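Long-range contacts in putative alpha/beta hydrolase (Desulfitobacterium hafniense, PDB 4RPC), which is a putative alpha/beta hydrolase that probably hydrolyses an ester or related bond, although its substrate is not known: residues Val101-Ala106 / Tyr192-Lys197; Ser206-Gly211 / Tyr234-Arg239; Asp47-Leu52 / Leu255-Leu260. One frame throughout, in Å; residues are numbered along the deposited sequence.

Interaction 1 of 3, residues Val101-Ala106 / Tyr192-Lys197; sequences VAVEMA and YDLKAK
Tyr192 and Glu104 reach each other through two side chains that each set CG opposite the backbone N. In Tyr192 this torsion (chi1 -168°) sends the ring toward helix 97-108. In Glu104 the chain then bends at chi2 (69°), which turns the carboxylate to the phenol. Tyr192 OH donates a very short hydrogen bond of 2.5 Å to Glu104 OE1. The oxygen comes in at the edge of the ring, in its plane. It also lies 3.2 Å from Tyr192 CE1. The carboxylate is turned nearly perpendicular to the ring, 84° between the planes. Glu104 CB also lies against the hydroxyl, 3.4 Å from Tyr192 OH.

Lys197 comes to the same carboxylate roughly perpendicular to the glutamate chain. Its chain bends at chi4, and Lys197 NZ forms a long salt bridge of 3.6 Å to Glu104 OE1. A water also links them by shorter bonds. It donates to Glu104 OE2 and accepts from Lys197 NZ at 2.6 Å. The two carboxylate oxygens thus have different partners. Lys197 NZ also forms a salt bridge with Glu71 of helix 70-83, so its charge is shared between two acids. That may favour the ionised form of both carboxylates.

In this alpha/beta-hydrolase fold, helix 97-108 follows the probable nucleophile elbow at Ser96 and packs on the central sheet. Residues 192-197 follow helix 179-191 and lead toward strand 204-210. The contact therefore joins helix 97-108 to this connection.

Beside the polar group is a small apolar patch. Val103 CG1 meets both methyls of Leu194, with Leu194 CD1 at 3.9 Å. The two side chains are roughly perpendicular. Leu194 also packs on Leu222, Leu223 and Ile226 of helix 220-226, while Val103 reaches Leu118 of strand 112-119.

Interaction 2 of 3, residues Ser206-Gly211 / Tyr234-Arg239; sequences SVLIGG and YEFPNR
Val207 and Tyr234 open a ladder of four backbone hydrogen bonds between two parallel strands. Tyr234 N donates to Val207 O at 2.8 Å, and the bond is nearly straight (173°). Ile209 N then donates to Tyr234 O, and Phe236 N to Ile209 O. Gly211 N closes the ladder on Phe236 O at 2.7 Å, with the donor tilted 28° from the carbonyl plane. CA-H...O contacts accompany the ladder, as from Leu208 CA to Tyr234 O at 3.4 Å. The strand axes differ by 19° in direction.

Apolar contacts gather on the face that carries Leu208, Tyr234 and Phe236. Leu208 and Phe236 extend in the same direction, flank to flank. Leu208 CB is 3.9 Å from Phe236 CE2, at the edge of the ring. Leu208 CD2 is 4.1 Å from Tyr234 CD2. Ser206 CB meets Tyr234 CE2 at 3.6 Å, in the plane of the ring. Helix 249-259 packs on this face through Ile252 and Leu255.

Polar side-chain links are few. A water joins the outer ends of Ser206 and Tyr234. It donates to Ser206 OG and lies 2.7 Å from Tyr234 OH, in the ring plane. Arg239 NH1 donates to Asn238 O from above the carbonyl plane, while Arg239 NH2 forms a salt bridge with Glu248.

Gly210 has to be small: a side chain there would run into Arg239 O. Gly210 N also donates to Glu213, the probable acid of a Ser-His-Glu triad with Ser96 and His241. Strand 204-210, helix 220-226 and strand 232-236 form a beta-alpha-beta unit at one edge of the sheet. Its strand ends lead into the loops with the probable acid and histidine, as in alpha/beta hydrolases.

Interaction 3 of 3, residues Asp47-Leu52 / Leu255-Leu260; sequences DRYCLL and LIREIL
Arg257 is the first residue of the helical segment to reach across, and it meets Asp47. Its chain is extended from CG to NE, so the guanidinium reaches well beyond the helix. Arg257 NH2 forms a salt bridge with Asp47 OD1 at 2.5 Å. Asp47 OD2 is also near, 3.1 Å from Arg257 NH2. The carboxylate comes in at the guanidinium edge, and the two planes are 38° apart. Asp47 CG sits between its own backbone N and carbonyl carbon (chi1 68°), which turns the acid toward the arginine. A weak hydrogen bond from Arg257 NH2 to Asp44 O adds a second link to the same part of the chain.

Tyr49 CE2 sits above one face of the guanidinium, near its rim. It is 4.0 Å from Arg257 NH1, and the planes are 67° apart, so the groups do not stack. Replacing Arg257 by an alanine removes the guanidinium, which would probably leave Asp47 without this charged mate and Tyr49 CE2 without the group it rests against.

Helix 249-259 is the C-terminal helix of the alpha/beta-hydrolase fold. It packs on the central sheet, with Ile259 touching Leu117. Residues 47-49 lead into strand 50-54, next to strand 23-27 in that sheet.

Leu260, just past the helical residues, makes the last contact. Its CD1 lies 3.8 Å from Tyr49 CE1, and the two side chains run antiparallel alongside one another. The ring thus meets Arg257 through CE2 and Leu260 through CE1. Arg48 CG lies over one face of this ring, 3.3 Å above its plane. Leu260 also reaches Val24 of strand 23-27 and Asn115 of strand 112-119.

How the interactions relate
From the N terminus, residues 47-52 come first and find their partner last, at 255-260. Interaction 3 therefore closes a loop over most of the chain. Interaction 1 opens and closes inside it, joining helix 97-108 to the connection after helix 179-191. Interaction 2 follows, also inside, and pairs the last two strands. Interactions 1 and 2 run in series, so no loops cross. Interaction 1 stands apart from the others, its nearest atoms about 8 Å from each. Interactions 2 and 3 touch: Leu255 packs against Leu208 and Tyr234, and Ile259 against Ser206 and Tyr234. The C-terminal helix thus ties strands 204-210 and 232-236 to the region entering strand 50-54.

Interaction 1 of 3, residues Val101-Ala106 / Tyr192-Lys197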
loop_
_atom_site.group_PDB
_atom_site.type_symbol
_atom_site.label_atom_id
_atom_site.label_comp_id
_atom_site.label_asym_id
_atom_site.label_seq_id
_atom_site.Cartn_x
_atom_site.Cartn_y
_atom_site.Cartn_z
ATOM N N VAL A 101 1.093 -3.487 5.459
ATOM C CA VAL A 101 0.407 -4.796 5.486
ATOM C C VAL A 101 1.253 -5.869 4.709
ATOM O O VAL A 101 1.391 -7.017 5.146
ATOM C CB VAL A 101 -0.982 -4.701 4.912
ATOM C CG1 VAL A 101 -1.643 -6.088 4.841
ATOM C CG2 VAL A 101 -1.837 -3.757 5.736
ATOM N N ALA A 102 1.823 -5.486 3.579
ATOM C CA ALA A 102 2.646 -6.420 2.794
ATOM C C ALA A 102 3.856 -6.888 3.622
ATOM O O ALA A 102 4.115 -8.063 3.705
ATOM C CB ALA A 102 3.129 -5.752 1.531
ATOM N N VAL A 103 4.566 -5.944 4.260
ATOM C CA VAL A 103 5.738 -6.274 5.031
ATOM C C VAL A 103 5.353 -7.186 6.156
ATOM O O VAL A 103 5.978 -8.202 6.404
ATOM C CB VAL A 103 6.439 -5.007 5.555
ATOM C CG1 VAL A 103 7.584 -5.356 6.498
ATOM C CG2 VAL A 103 6.988 -4.220 4.398
ATOM N N GLU A 104 4.292 -6.826 6.851
ATOM C CA GLU A 104 3.811 -7.661 7.958
ATOM C C GLU A 104 3.475 -9.071 7.510
ATOM O O GLU A 104 3.679 -10.060 8.259
ATOM C CB GLU A 104 2.590 -7.030 8.596
ATOM C CG GLU A 104 1.984 -7.777 9.746
ATOM C CD GLU A 104 2.835 -7.779 10.965
ATOM O OE1 GLU A 104 3.744 -6.924 11.096
ATOM O OE2 GLU A 104 2.596 -8.669 11.795
HETATM N N MSE A 105 2.897 -9.193 6.337
HETATM C CA MSE A 105 2.673 -10.548 5.801
HETATM C C MSE A 105 3.964 -11.305 5.559
HETATM O O MSE A 105 4.022 -12.485 5.797
HETATM C CB MSE A 105 1.819 -10.481 4.547
HETATM C CG MSE A 105 0.384 -10.321 5.080
HETATM SE SE MSE A 105 -0.691 -10.152 3.481
HETATM C CE MSE A 105 -0.776 -12.131 3.307
ATOM N N ALA A 106 5.030 -10.610 5.147
ATOM C CA ALA A 106 6.323 -11.268 4.904
ATOM C C ALA A 106 6.987 -11.734 6.176
ATOM O O ALA A 106 7.758 -12.666 6.151
ATOM C CB ALA A 106 7.278 -10.350 4.130
ATOM N N TYR A 192 1.927 1.500 13.402
ATOM C CA TYR A 192 2.821 0.365 13.061
ATOM C C TYR A 192 4.281 0.712 13.305
ATOM O O TYR A 192 4.815 1.688 12.796
ATOM C CB TYR A 192 2.614 -0.052 11.625
ATOM C CG TYR A 192 3.248 -1.382 11.226
ATOM C CD1 TYR A 192 2.910 -2.556 11.874
ATOM C CD2 TYR A 192 4.131 -1.463 10.194
ATOM C CE1 TYR A 192 3.475 -3.763 11.488
ATOM C CE2 TYR A 192 4.717 -2.654 9.820
ATOM C CZ TYR A 192 4.379 -3.820 10.442
ATOM O OH TYR A 192 4.968 -5.047 10.056
ATOM N N ASP A 193 4.946 -0.090 14.088
ATOM C CA ASP A 193 6.353 0.144 14.350
ATOM C C ASP A 193 7.189 -1.061 13.908
ATOM O O ASP A 193 7.278 -2.071 14.603
ATOM C CB ASP A 193 6.484 0.466 15.830
ATOM C CG ASP A 193 7.896 0.826 16.259
ATOM O OD1 ASP A 193 8.820 0.911 15.442
ATOM O OD2 ASP A 193 8.066 0.968 17.475
ATOM N N LEU A 194 7.781 -0.954 12.729
ATOM C CA LEU A 194 8.511 -2.074 12.121
ATOM C C LEU A 194 9.877 -2.333 12.780
ATOM O O LEU A 194 10.247 -3.457 12.975
ATOM C CB LEU A 194 8.726 -1.799 10.640
ATOM C CG LEU A 194 9.533 -2.806 9.842
ATOM C CD1 LEU A 194 8.885 -4.152 10.008
ATOM C CD2 LEU A 194 9.609 -2.373 8.393
ATOM N N LYS A 195 10.600 -1.282 13.143
ATOM C CA LYS A 195 11.905 -1.433 13.777
ATOM C C LYS A 195 11.812 -2.295 15.018
ATOM O O LYS A 195 12.680 -3.144 15.230
ATOM C CB LYS A 195 12.501 -0.059 14.146
ATOM C CG LYS A 195 13.863 -0.133 14.825
ATOM C CD LYS A 195 14.853 0.879 14.242
ATOM C CE LYS A 195 16.088 1.030 15.123
ATOM N NZ LYS A 195 16.725 -0.294 15.430
ATOM N N ALA A 196 10.744 -2.082 15.798
ATOM C CA ALA A 196 10.566 -2.732 17.091
ATOM C C ALA A 196 10.412 -4.229 16.990
ATOM O O ALA A 196 10.590 -4.926 17.978
ATOM C CB ALA A 196 9.363 -2.164 17.821
ATOM N N LYS A 197 10.049 -4.720 15.813
ATOM C CA LYS A 197 9.852 -6.142 15.626
ATOM C C LYS A 197 11.148 -6.940 15.524
ATOM O O LYS A 197 11.130 -8.120 15.735
ATOM C CB LYS A 197 9.016 -6.381 14.396
ATOM C CG LYS A 197 7.640 -5.808 14.619
ATOM C CD LYS A 197 6.716 -6.184 13.523
ATOM C CE LYS A 197 5.383 -5.515 13.768
ATOM N NZ LYS A 197 4.559 -6.415 14.586
HETATM O O HOH W 1 4.391 -8.917 13.969
#

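Interaction 2 of 3, residues Ser206-Gly211 / Tyr234-Arg239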
loop_
_atom_site.group_PDB
_atom_site.type_symbol
_atom_site.label_atom_id
_atom_site.label_comp_id
_atom_site.label_asym_id
_atom_site.label_seq_id
_atom_site.Cartn_x
_atom_site.Cartn_y
_atom_site.Cartn_z
ATOM N N SER A 206 11.695 -4.771 -3.278
ATOM C CA SER A 206 11.859 -3.682 -4.198
ATOM C C SER A 206 11.022 -2.495 -3.677
ATOM O O SER A 206 9.820 -2.642 -3.360
ATOM C CB SER A 206 11.388 -4.136 -5.564
ATOM O OG SER A 206 11.923 -5.444 -5.851
ATOM N N VAL A 207 11.652 -1.325 -3.614
ATOM C CA VAL A 207 11.018 -0.078 -3.210
ATOM C C VAL A 207 10.805 0.888 -4.395
ATOM O O VAL A 207 11.779 1.283 -5.097
ATOM C CB VAL A 207 11.927 0.623 -2.202
ATOM C CG1 VAL A 207 11.159 1.691 -1.407
ATOM C CG2 VAL A 207 12.526 -0.388 -1.252
ATOM N N LEU A 208 9.556 1.283 -4.619
ATOM C CA LEU A 208 9.245 2.323 -5.583
ATOM C C LEU A 208 9.197 3.673 -4.843
ATOM O O LEU A 208 8.536 3.832 -3.807
ATOM C CB LEU A 208 7.953 2.052 -6.329
ATOM C CG LEU A 208 7.557 0.612 -6.593
ATOM C CD1 LEU A 208 6.755 0.497 -7.876
ATOM C CD2 LEU A 208 8.648 -0.424 -6.582
ATOM N N ILE A 209 9.939 4.629 -5.385
ATOM C CA ILE A 209 10.086 5.955 -4.816
ATOM C C ILE A 209 9.801 7.001 -5.913
ATOM O O ILE A 209 10.371 6.932 -6.988
ATOM C CB ILE A 209 11.539 6.159 -4.297
ATOM C CG1 ILE A 209 11.890 5.136 -3.195
ATOM C CG2 ILE A 209 11.718 7.593 -3.797
ATOM C CD1 ILE A 209 13.342 5.117 -2.775
ATOM N N GLY A 210 8.893 7.931 -5.627
ATOM C CA GLY A 210 8.681 9.101 -6.456
ATOM C C GLY A 210 9.747 10.133 -6.139
ATOM O O GLY A 210 9.934 10.501 -4.977
ATOM N N GLY A 211 10.420 10.626 -7.168
ATOM C CA GLY A 211 11.470 11.621 -6.994
ATOM C C GLY A 211 11.072 12.934 -6.343
ATOM O O GLY A 211 11.904 13.647 -5.857
ATOM N N TYR A 234 13.613 1.474 -7.220
ATOM C CA TYR A 234 13.074 1.973 -8.481
ATOM C C TYR A 234 12.633 3.418 -8.270
ATOM O O TYR A 234 11.714 3.663 -7.524
ATOM C CB TYR A 234 11.934 1.073 -8.938
ATOM C CG TYR A 234 12.406 -0.334 -9.195
ATOM C CD1 TYR A 234 13.010 -0.667 -10.420
ATOM C CD2 TYR A 234 12.311 -1.340 -8.213
ATOM C CE1 TYR A 234 13.430 -1.954 -10.673
ATOM C CE2 TYR A 234 12.748 -2.610 -8.468
ATOM C CZ TYR A 234 13.306 -2.898 -9.701
ATOM O OH TYR A 234 13.743 -4.150 -9.966
ATOM N N GLU A 235 13.322 4.353 -8.936
ATOM C CA GLU A 235 13.124 5.788 -8.778
ATOM C C GLU A 235 12.226 6.240 -9.937
ATOM O O GLU A 235 12.466 5.854 -11.055
ATOM C CB GLU A 235 14.476 6.507 -8.844
ATOM C CG GLU A 235 15.674 5.693 -8.329
ATOM C CD GLU A 235 16.721 6.488 -7.520
ATOM O OE1 GLU A 235 17.353 7.450 -8.051
ATOM O OE2 GLU A 235 16.914 6.115 -6.334
ATOM N N PHE A 236 11.192 7.041 -9.682
ATOM C CA PHE A 236 10.372 7.586 -10.775
ATOM C C PHE A 236 10.449 9.087 -10.669
ATOM O O PHE A 236 10.040 9.653 -9.632
ATOM C CB PHE A 236 8.932 7.076 -10.664
ATOM C CG PHE A 236 8.815 5.596 -10.832
ATOM C CD1 PHE A 236 8.691 5.045 -12.093
ATOM C CD2 PHE A 236 8.857 4.750 -9.736
ATOM C CE1 PHE A 236 8.589 3.654 -12.274
ATOM C CE2 PHE A 236 8.748 3.361 -9.896
ATOM C CZ PHE A 236 8.623 2.816 -11.168
ATOM N N PRO A 237 11.043 9.750 -11.687
ATOM C CA PRO A 237 11.357 11.171 -11.536
ATOM C C PRO A 237 10.102 12.005 -11.667
ATOM O O PRO A 237 9.139 11.574 -12.340
ATOM C CB PRO A 237 12.293 11.465 -12.716
ATOM C CG PRO A 237 11.948 10.430 -13.761
ATOM C CD PRO A 237 11.302 9.256 -13.053
ATOM N N ASN A 238 10.125 13.175 -11.029
ATOM C CA ASN A 238 9.015 14.122 -11.002
ATOM C C ASN A 238 7.721 13.481 -10.631
ATOM O O ASN A 238 6.676 13.881 -11.167
ATOM C CB ASN A 238 8.805 14.796 -12.340
ATOM C CG ASN A 238 9.959 15.581 -12.732
ATOM O OD1 ASN A 238 10.406 16.393 -11.947
ATOM N ND2 ASN A 238 10.508 15.328 -13.921
ATOM N N ARG A 239 7.788 12.510 -9.719
ATOM C CA ARG A 239 6.581 11.827 -9.264
ATOM C C ARG A 239 6.467 11.945 -7.731
ATOM O O ARG A 239 7.458 11.859 -7.009
ATOM C CB ARG A 239 6.543 10.367 -9.742
ATOM C CG ARG A 239 6.508 10.159 -11.272
ATOM C CD ARG A 239 5.227 10.746 -11.855
ATOM N NE ARG A 239 5.137 10.569 -13.300
ATOM C CZ ARG A 239 5.556 11.454 -14.197
ATOM N NH1 ARG A 239 6.080 12.630 -13.837
ATOM N NH2 ARG A 239 5.421 11.176 -15.479
HETATM O O HOH W 2 13.582 -6.055 -8.080
#

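Interaction 3 of 3, residues Asp47-Leu52 / Leu255-Leu260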
loop_
_atom_site.group_PDB
_atom_site.type_symbol
_atom_site.label_atom_id
_atom_site.label_comp_id
_atom_site.label_asym_id
_atom_site.label_seq_id
_atom_site.Cartn_x
_atom_site.Cartn_y
_atom_site.Cartn_z
ATOM N N ASP A 47 -4.358 -11.757 -17.978
ATOM C CA ASP A 47 -4.033 -12.807 -18.949
ATOM C C ASP A 47 -3.225 -13.965 -18.314
ATOM O O ASP A 47 -3.409 -15.113 -18.655
ATOM C CB ASP A 47 -3.296 -12.215 -20.188
ATOM C CG ASP A 47 -1.855 -11.687 -19.869
ATOM O OD1 ASP A 47 -1.651 -10.849 -18.940
ATOM O OD2 ASP A 47 -0.892 -12.110 -20.570
ATOM N N ARG A 48 -2.364 -13.645 -17.348
ATOM C CA ARG A 48 -1.363 -14.557 -16.900
ATOM C C ARG A 48 -1.361 -14.789 -15.366
ATOM O O ARG A 48 -1.152 -15.909 -14.881
ATOM C CB ARG A 48 -0.039 -14.016 -17.406
ATOM C CG ARG A 48 1.161 -14.432 -16.599
ATOM C CD ARG A 48 1.556 -15.882 -16.851
ATOM N NE ARG A 48 3.002 -16.021 -16.631
ATOM C CZ ARG A 48 3.620 -17.126 -16.226
ATOM N NH1 ARG A 48 2.941 -18.262 -15.981
ATOM N NH2 ARG A 48 4.934 -17.081 -16.052
ATOM N N TYR A 49 -1.610 -13.743 -14.598
ATOM C CA TYR A 49 -1.525 -13.851 -13.157
ATOM C C TYR A 49 -2.830 -14.025 -12.446
ATOM O O TYR A 49 -3.870 -13.543 -12.898
ATOM C CB TYR A 49 -0.805 -12.618 -12.610
ATOM C CG TYR A 49 0.571 -12.563 -13.208
ATOM C CD1 TYR A 49 1.566 -13.339 -12.685
ATOM C CD2 TYR A 49 0.836 -11.799 -14.338
ATOM C CE1 TYR A 49 2.824 -13.349 -13.234
ATOM C CE2 TYR A 49 2.101 -11.795 -14.900
ATOM C CZ TYR A 49 3.089 -12.576 -14.342
ATOM O OH TYR A 49 4.343 -12.627 -14.862
ATOM N N CYS A 50 -2.738 -14.709 -11.301
ATOM C CA CYS A 50 -3.799 -14.732 -10.349
ATOM C C CYS A 50 -3.690 -13.478 -9.452
ATOM O O CYS A 50 -2.797 -13.394 -8.655
ATOM C CB CYS A 50 -3.711 -15.971 -9.487
ATOM S SG CYS A 50 -5.083 -16.027 -8.323
ATOM N N LEU A 51 -4.598 -12.520 -9.626
ATOM C CA LEU A 51 -4.595 -11.286 -8.877
ATOM C C LEU A 51 -5.499 -11.473 -7.695
ATOM O O LEU A 51 -6.651 -11.854 -7.835
ATOM C CB LEU A 51 -5.109 -10.097 -9.731
ATOM C CG LEU A 51 -4.244 -9.544 -10.877
ATOM C CD1 LEU A 51 -2.751 -9.754 -10.642
ATOM C CD2 LEU A 51 -4.642 -10.084 -12.227
ATOM N N LEU A 52 -4.971 -11.199 -6.535
ATOM C CA LEU A 52 -5.751 -11.179 -5.325
ATOM C C LEU A 52 -5.745 -9.789 -4.701
ATOM O O LEU A 52 -4.674 -9.261 -4.358
ATOM C CB LEU A 52 -5.110 -12.184 -4.374
ATOM C CG LEU A 52 -4.856 -13.583 -4.969
ATOM C CD1 LEU A 52 -3.787 -14.339 -4.179
ATOM C CD2 LEU A 52 -6.176 -14.323 -4.983
ATOM N N LEU A 255 6.617 -3.421 -14.271
ATOM C CA LEU A 255 7.612 -3.726 -13.267
ATOM C C LEU A 255 7.348 -5.076 -12.567
ATOM O O LEU A 255 8.278 -5.860 -12.326
ATOM C CB LEU A 255 7.604 -2.604 -12.249
ATOM C CG LEU A 255 8.743 -2.578 -11.248
ATOM C CD1 LEU A 255 10.080 -2.758 -11.946
ATOM C CD2 LEU A 255 8.700 -1.240 -10.501
ATOM N N ILE A 256 6.086 -5.350 -12.249
ATOM C CA ILE A 256 5.723 -6.632 -11.663
ATOM C C ILE A 256 6.131 -7.805 -12.581
ATOM O O ILE A 256 6.721 -8.784 -12.132
ATOM C CB ILE A 256 4.216 -6.716 -11.327
ATOM C CG1 ILE A 256 3.909 -5.837 -10.112
ATOM C CG2 ILE A 256 3.854 -8.137 -10.952
ATOM C CD1 ILE A 256 2.424 -5.626 -9.823
ATOM N N ARG A 257 5.831 -7.681 -13.863
ATOM C CA ARG A 257 6.210 -8.698 -14.871
ATOM C C ARG A 257 7.708 -8.845 -14.909
ATOM O O ARG A 257 8.195 -9.955 -14.931
ATOM C CB ARG A 257 5.746 -8.326 -16.292
ATOM C CG ARG A 257 4.249 -8.440 -16.548
ATOM C CD ARG A 257 3.867 -8.351 -18.042
ATOM N NE ARG A 257 2.462 -8.762 -18.272
ATOM C CZ ARG A 257 2.063 -9.998 -18.593
ATOM N NH1 ARG A 257 2.945 -10.987 -18.750
ATOM N NH2 ARG A 257 0.762 -10.264 -18.744
ATOM N N GLU A 258 8.429 -7.724 -14.893
ATOM C CA GLU A 258 9.907 -7.728 -14.980
ATOM C C GLU A 258 10.544 -8.401 -13.799
ATOM O O GLU A 258 11.379 -9.232 -13.952
ATOM C CB GLU A 258 10.467 -6.297 -15.062
ATOM C CG GLU A 258 10.245 -5.591 -16.402
ATOM C CD GLU A 258 10.651 -4.118 -16.349
ATOM O OE1 GLU A 258 10.709 -3.529 -15.217
ATOM O OE2 GLU A 258 10.893 -3.544 -17.435
ATOM N N ILE A 259 10.108 -8.037 -12.610
ATOM C CA ILE A 259 10.584 -8.663 -11.368
ATOM C C ILE A 259 10.236 -10.132 -11.288
ATOM O O ILE A 259 10.940 -10.902 -10.679
ATOM C CB ILE A 259 9.960 -7.926 -10.154
ATOM C CG1 ILE A 259 10.622 -6.550 -9.995
ATOM C CG2 ILE A 259 10.008 -8.753 -8.870
ATOM C CD1 ILE A 259 9.806 -5.602 -9.105
ATOM N N LEU A 260 9.125 -10.531 -11.878
ATOM C CA LEU A 260 8.768 -11.943 -11.900
ATOM C C LEU A 260 9.387 -12.736 -13.073
ATOM O O LEU A 260 8.914 -13.806 -13.447
ATOM C CB LEU A 260 7.250 -12.089 -11.877
ATOM C CG LEU A 260 6.608 -11.542 -10.605
ATOM C CD1 LEU A 260 5.109 -11.814 -10.658
ATOM C CD2 LEU A 260 7.257 -12.187 -9.376
#